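Local structure of beta sliding clamp (Bartonella birtlesii LL-WM9, 6PTR) at residues I263-D268 with P361-D366; E350-L355 with R365-A370. The protein probably tethers DNA polymerases and other proteins to DNA as a ring-shaped head-to-tail homodimer, making replication processive. One frame throughout, in Å; residues are numbered along the deposited sequence.

Contact 1 (I263-D268 with P361-D366); sequences IPLGND and PALIRD
The amide of Asn267 reaches the backbone of Pro361: ND2 donates to Pro361 O at 2.9 Å, with an N-H...O angle of 158°. The acceptor lies almost in the amide plane, and the donor sits in the plane of the Pro361 carbonyl. A water joins the other end of the same amide to the same carbonyl, giving one hydrogen to Asn267 OD1 (2.7 Å) and one to Pro361 O (3.0 Å), so Pro361 O accepts two bonds. Beside this polar corner the ring of Pro264 lies against the start of strand 362-366 and the residue before it, its CG 3.6 Å from Pro361 O and 4.0 Å from Leu363 CB. Leu363 has CG anti to its backbone nitrogen (chi1 178°), which directs the branch at the loop, and chi2 of 67° turns CD2 to within 3.4 Å of Pro264 O; Ile263 CG2 touches the other methyl, CD1, at 4.3 Å. The loop 263-268 leads into strand 269-274 of the C-terminal domain, and here it covers one face of the antiparallel sheet to which both strands belong. Around the contact, Leu373 and Val375 of strand 372-376 continue the apolar floor, under Ile263 and Pro264 respectively, and Met354 packs against Leu363. Asn267 ND2 also donates to Met354 O; with two carbonyls and a water gripping it, the amide has little freedom to rotate. Pro361 in turn packs against an apolar side chain of the bound griselimycin, placing this end of the contact at the antibiotic site.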
# COMPACT_ATOMS: atom_id res chain seq x y z
N ILE C 263 -1.07 -31.00 22.00
CA ILE C 263 -1.78 -30.05 22.85
C ILE C 263 -1.44 -30.38 24.29
O ILE C 263 -1.82 -31.45 24.79
CB ILE C 263 -3.29 -30.08 22.56
CG1 ILE C 263 -3.53 -29.67 21.10
CG2 ILE C 263 -4.03 -29.16 23.52
CD1 ILE C 263 -4.97 -29.63 20.69
N PRO C 264 -0.70 -29.54 24.99
CA PRO C 264 -0.21 -29.91 26.32
C PRO C 264 -1.31 -29.68 27.34
O PRO C 264 -1.63 -28.54 27.69
CB PRO C 264 0.99 -28.97 26.53
CG PRO C 264 0.66 -27.76 25.76
CD PRO C 264 -0.25 -28.19 24.60
N LEU C 265 -1.93 -30.75 27.79
CA LEU C 265 -2.95 -30.58 28.81
C LEU C 265 -2.40 -30.71 30.21
O LEU C 265 -3.11 -30.41 31.17
CB LEU C 265 -4.10 -31.58 28.58
CG LEU C 265 -4.85 -31.35 27.26
CD1 LEU C 265 -6.02 -32.31 27.12
CD2 LEU C 265 -5.31 -29.88 27.10
N GLY C 266 -1.14 -31.11 30.36
CA GLY C 266 -0.53 -31.25 31.66
C GLY C 266 0.37 -30.13 32.12
O GLY C 266 0.92 -30.24 33.22
N ASN C 267 0.55 -29.06 31.34
CA ASN C 267 1.43 -27.98 31.76
C ASN C 267 0.98 -27.40 33.10
O ASN C 267 -0.22 -27.20 33.32
CB ASN C 267 1.46 -26.87 30.71
CG ASN C 267 2.23 -27.25 29.48
OD1 ASN C 267 2.72 -28.37 29.35
ND2 ASN C 267 2.33 -26.31 28.54
N ASP C 268 1.94 -27.11 33.98
CA ASP C 268 1.63 -26.81 35.38
C ASP C 268 2.18 -25.48 35.88
O ASP C 268 2.14 -25.24 37.10
CB ASP C 268 2.15 -27.95 36.27
CG ASP C 268 3.66 -28.14 36.16
OD1 ASP C 268 4.24 -27.75 35.13
OD2 ASP C 268 4.26 -28.68 37.11
N PRO C 361 5.86 -27.20 24.38
CA PRO C 361 4.81 -26.32 23.85
C PRO C 361 4.06 -25.59 24.96
O PRO C 361 3.83 -26.14 26.04
CB PRO C 361 3.86 -27.28 23.11
CG PRO C 361 4.64 -28.49 22.85
CD PRO C 361 5.71 -28.58 23.91
N ALA C 362 3.67 -24.36 24.68
CA ALA C 362 2.89 -23.53 25.58
C ALA C 362 1.44 -23.57 25.13
O ALA C 362 1.17 -23.55 23.93
CB ALA C 362 3.38 -22.09 25.58
N LEU C 363 0.52 -23.61 26.08
CA LEU C 363 -0.91 -23.56 25.82
C LEU C 363 -1.40 -22.17 26.18
O LEU C 363 -1.19 -21.71 27.31
CB LEU C 363 -1.64 -24.62 26.65
CG LEU C 363 -3.16 -24.79 26.63
CD1 LEU C 363 -3.63 -25.28 25.31
CD2 LEU C 363 -3.59 -25.79 27.71
N ILE C 364 -2.06 -21.50 25.22
CA ILE C 364 -2.43 -20.09 25.37
C ILE C 364 -3.92 -19.91 25.13
O ILE C 364 -4.50 -20.57 24.25
CB ILE C 364 -1.63 -19.18 24.42
CG1 ILE C 364 -0.13 -19.31 24.67
CG2 ILE C 364 -2.07 -17.72 24.55
CD1 ILE C 364 0.71 -18.71 23.58
N ARG C 365 -4.54 -19.01 25.89
CA ARG C 365 -5.96 -18.74 25.72
C ARG C 365 -6.33 -17.45 26.45
O ARG C 365 -5.59 -16.95 27.30
CB ARG C 365 -6.82 -19.90 26.23
CG ARG C 365 -6.44 -20.35 27.61
CD ARG C 365 -7.60 -21.04 28.26
NE ARG C 365 -7.89 -22.33 27.63
CZ ARG C 365 -7.36 -23.48 28.02
NH1 ARG C 365 -6.49 -23.50 29.03
NH2 ARG C 365 -7.69 -24.61 27.41
N ASP C 366 -7.47 -16.90 26.02
CA ASP C 366 -8.20 -15.95 26.85
C ASP C 366 -8.53 -16.61 28.17
O ASP C 366 -9.08 -17.72 28.19
CB ASP C 366 -9.50 -15.52 26.16
CG ASP C 366 -9.36 -14.24 25.39
OD1 ASP C 366 -8.60 -13.35 25.83
OD2 ASP C 366 -10.01 -14.13 24.33
O HOH W 1 4.12 -28.93 27.08

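Contact 2 (E350-L355 with R365-A370); sequences EMVFML and RDNNNA
Backbone bonds join Val352 and Arg365, a hydrogen-bonded antiparallel pair: Val352 N donates to Arg365 O at 3.2 Å, and Arg365 N returns a bond to Val352 O at 3.3 Å. Next to them Met351 and Asp366 form a non-hydrogen-bonded pair. Beyond that pair the pairing thins to a weak bond from Asn367 N to Glu350 O (3.4 Å), where the chain leaves the strand.

Among side chains, the strong polar link is Asn367 ND2 to Glu350 OE2, 2.7 Å long and nearly straight. The carboxylate oxygen lies in the amide plane of Asn367, but the nitrogen approaches from above the carboxylate plane, 37° out of it, and the two flat groups are turned 41° apart. With chi1 at -161°, the Asn367 amide swings away from its own backbone N and across to Glu350, an exposed residue. Asp366 is buried and is held by Ser348 OG on OD1 and by Ser347 N on OD2.

Van der Waals contact comes from Val352, whose CG2 lies against the flank of the Asn367 side chain, 3.7 Å from its CB and 3.5 Å from the amide oxygen OD1. Close by, Glu350 CB and Asn367 CB are 3.8 Å apart. Arg365 and Val352 point to one face of the sheet, Met351 and Asp366 to the other; on that second face Met351 rests on Ala343 of helix 336-345, and Phe353 on Leu339. The whole is the open end of a beta hairpin, strands 350-355 and 362-366, in the helix-backed antiparallel sheet of the C-terminal domain of the DNA polymerase III beta subunit family.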
# COMPACT_ATOMS: atom_id res chain seq x y z
N GLU C 350 -7.05 -10.34 29.91
CA GLU C 350 -6.09 -11.24 30.55
C GLU C 350 -5.65 -12.32 29.57
O GLU C 350 -6.49 -13.05 29.03
CB GLU C 350 -6.72 -11.86 31.80
CG GLU C 350 -7.43 -10.80 32.62
CD GLU C 350 -8.22 -11.33 33.79
OE1 GLU C 350 -8.33 -10.59 34.79
OE2 GLU C 350 -8.74 -12.46 33.71
N MET C 351 -4.35 -12.45 29.39
CA MET C 351 -3.77 -13.49 28.55
C MET C 351 -3.08 -14.51 29.44
O MET C 351 -2.24 -14.14 30.27
CB MET C 351 -2.77 -12.88 27.57
CG MET C 351 -2.15 -13.87 26.63
SD MET C 351 -1.26 -12.95 25.36
CE MET C 351 -0.79 -14.27 24.24
N VAL C 352 -3.43 -15.78 29.29
CA VAL C 352 -2.92 -16.84 30.16
C VAL C 352 -2.04 -17.78 29.34
O VAL C 352 -2.44 -18.26 28.28
CB VAL C 352 -4.07 -17.62 30.83
CG1 VAL C 352 -3.50 -18.77 31.66
CG2 VAL C 352 -4.89 -16.70 31.69
N PHE C 353 -0.82 -18.02 29.83
CA PHE C 353 0.05 -19.06 29.29
C PHE C 353 0.13 -20.21 30.29
O PHE C 353 0.41 -19.98 31.46
CB PHE C 353 1.49 -18.57 29.09
CG PHE C 353 1.63 -17.41 28.16
CD1 PHE C 353 1.23 -16.13 28.54
CD2 PHE C 353 2.22 -17.59 26.93
CE1 PHE C 353 1.40 -15.06 27.67
CE2 PHE C 353 2.40 -16.52 26.06
CZ PHE C 353 1.99 -15.26 26.44
N MET C 354 -0.08 -21.43 29.81
CA MET C 354 0.20 -22.63 30.59
C MET C 354 1.52 -23.19 30.08
O MET C 354 1.64 -23.55 28.90
CB MET C 354 -0.94 -23.65 30.48
CG MET C 354 -2.25 -23.08 30.90
SD MET C 354 -2.27 -22.52 32.61
CE MET C 354 -1.84 -24.01 33.50
N LEU C 355 2.53 -23.21 30.94
CA LEU C 355 3.88 -23.50 30.51
C LEU C 355 4.39 -24.75 31.21
O LEU C 355 3.93 -25.12 32.29
CB LEU C 355 4.82 -22.32 30.82
CG LEU C 355 4.33 -21.01 30.22
CD1 LEU C 355 5.11 -19.82 30.78
CD2 LEU C 355 4.46 -21.10 28.70
N ARG C 365 -4.54 -19.01 25.89
CA ARG C 365 -5.96 -18.74 25.72
C ARG C 365 -6.33 -17.45 26.45
O ARG C 365 -5.59 -16.95 27.30
CB ARG C 365 -6.82 -19.90 26.23
CG ARG C 365 -6.44 -20.35 27.61
CD ARG C 365 -7.60 -21.04 28.26
NE ARG C 365 -7.89 -22.33 27.63
CZ ARG C 365 -7.36 -23.48 28.02
NH1 ARG C 365 -6.49 -23.50 29.03
NH2 ARG C 365 -7.69 -24.61 27.41
N ASP C 366 -7.47 -16.90 26.02
CA ASP C 366 -8.20 -15.95 26.85
C ASP C 366 -8.53 -16.61 28.17
O ASP C 366 -9.08 -17.72 28.19
CB ASP C 366 -9.50 -15.52 26.16
CG ASP C 366 -9.36 -14.24 25.39
OD1 ASP C 366 -8.60 -13.35 25.83
OD2 ASP C 366 -10.01 -14.13 24.33
N ASN C 367 -8.23 -15.92 29.27
CA ASN C 367 -8.55 -16.45 30.59
C ASN C 367 -9.98 -16.95 30.66
O ASN C 367 -10.26 -17.93 31.37
CB ASN C 367 -8.31 -15.36 31.65
CG ASN C 367 -8.16 -15.93 33.06
OD1 ASN C 367 -7.99 -17.14 33.26
ND2 ASN C 367 -8.22 -15.05 34.05
N ASN C 368 -10.89 -16.35 29.90
CA ASN C 368 -12.30 -16.72 30.02
C ASN C 368 -12.60 -18.06 29.35
O ASN C 368 -13.03 -19.01 30.01
CB ASN C 368 -13.21 -15.58 29.50
CG ASN C 368 -13.41 -15.59 27.98
OD1 ASN C 368 -12.59 -15.07 27.22
ND2 ASN C 368 -14.53 -16.14 27.53
N ASN C 369 -12.34 -18.17 28.05
CA ASN C 369 -13.20 -19.04 27.26
C ASN C 369 -12.74 -20.50 27.29
O ASN C 369 -11.60 -20.83 27.64
CB ASN C 369 -13.30 -18.56 25.82
CG ASN C 369 -12.27 -19.18 24.94
OD1 ASN C 369 -12.42 -20.32 24.49
ND2 ASN C 369 -11.19 -18.45 24.69
N ALA C 370 -13.66 -21.37 26.86
CA ALA C 370 -13.48 -22.81 26.92
C ALA C 370 -13.52 -23.49 25.56
O ALA C 370 -13.29 -24.71 25.50
CB ALA C 370 -14.56 -23.43 27.82

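Overall arrangement
Following the chain, loop 263-268 comes first; contact 1 brings it back against 361-366, closing a span of 92 residues that includes both helices 275-285 and 336-345. Contact 2 starts inside that span, at 350-355, and closes on 365-370 across only nine intervening residues. Its far end runs past Asp366, so the two closures overlap rather than nest fully, sharing Arg365 and Asp366. Their centres are 9 Å apart, and they meet directly where Leu363 O and Met354 N, 2.8 Å apart, probably form a hydrogen bond. Contact 2 thus pairs two neighbouring strands within the sheet, while contact 1 lays the loop preceding strand 269-274 over that sheet.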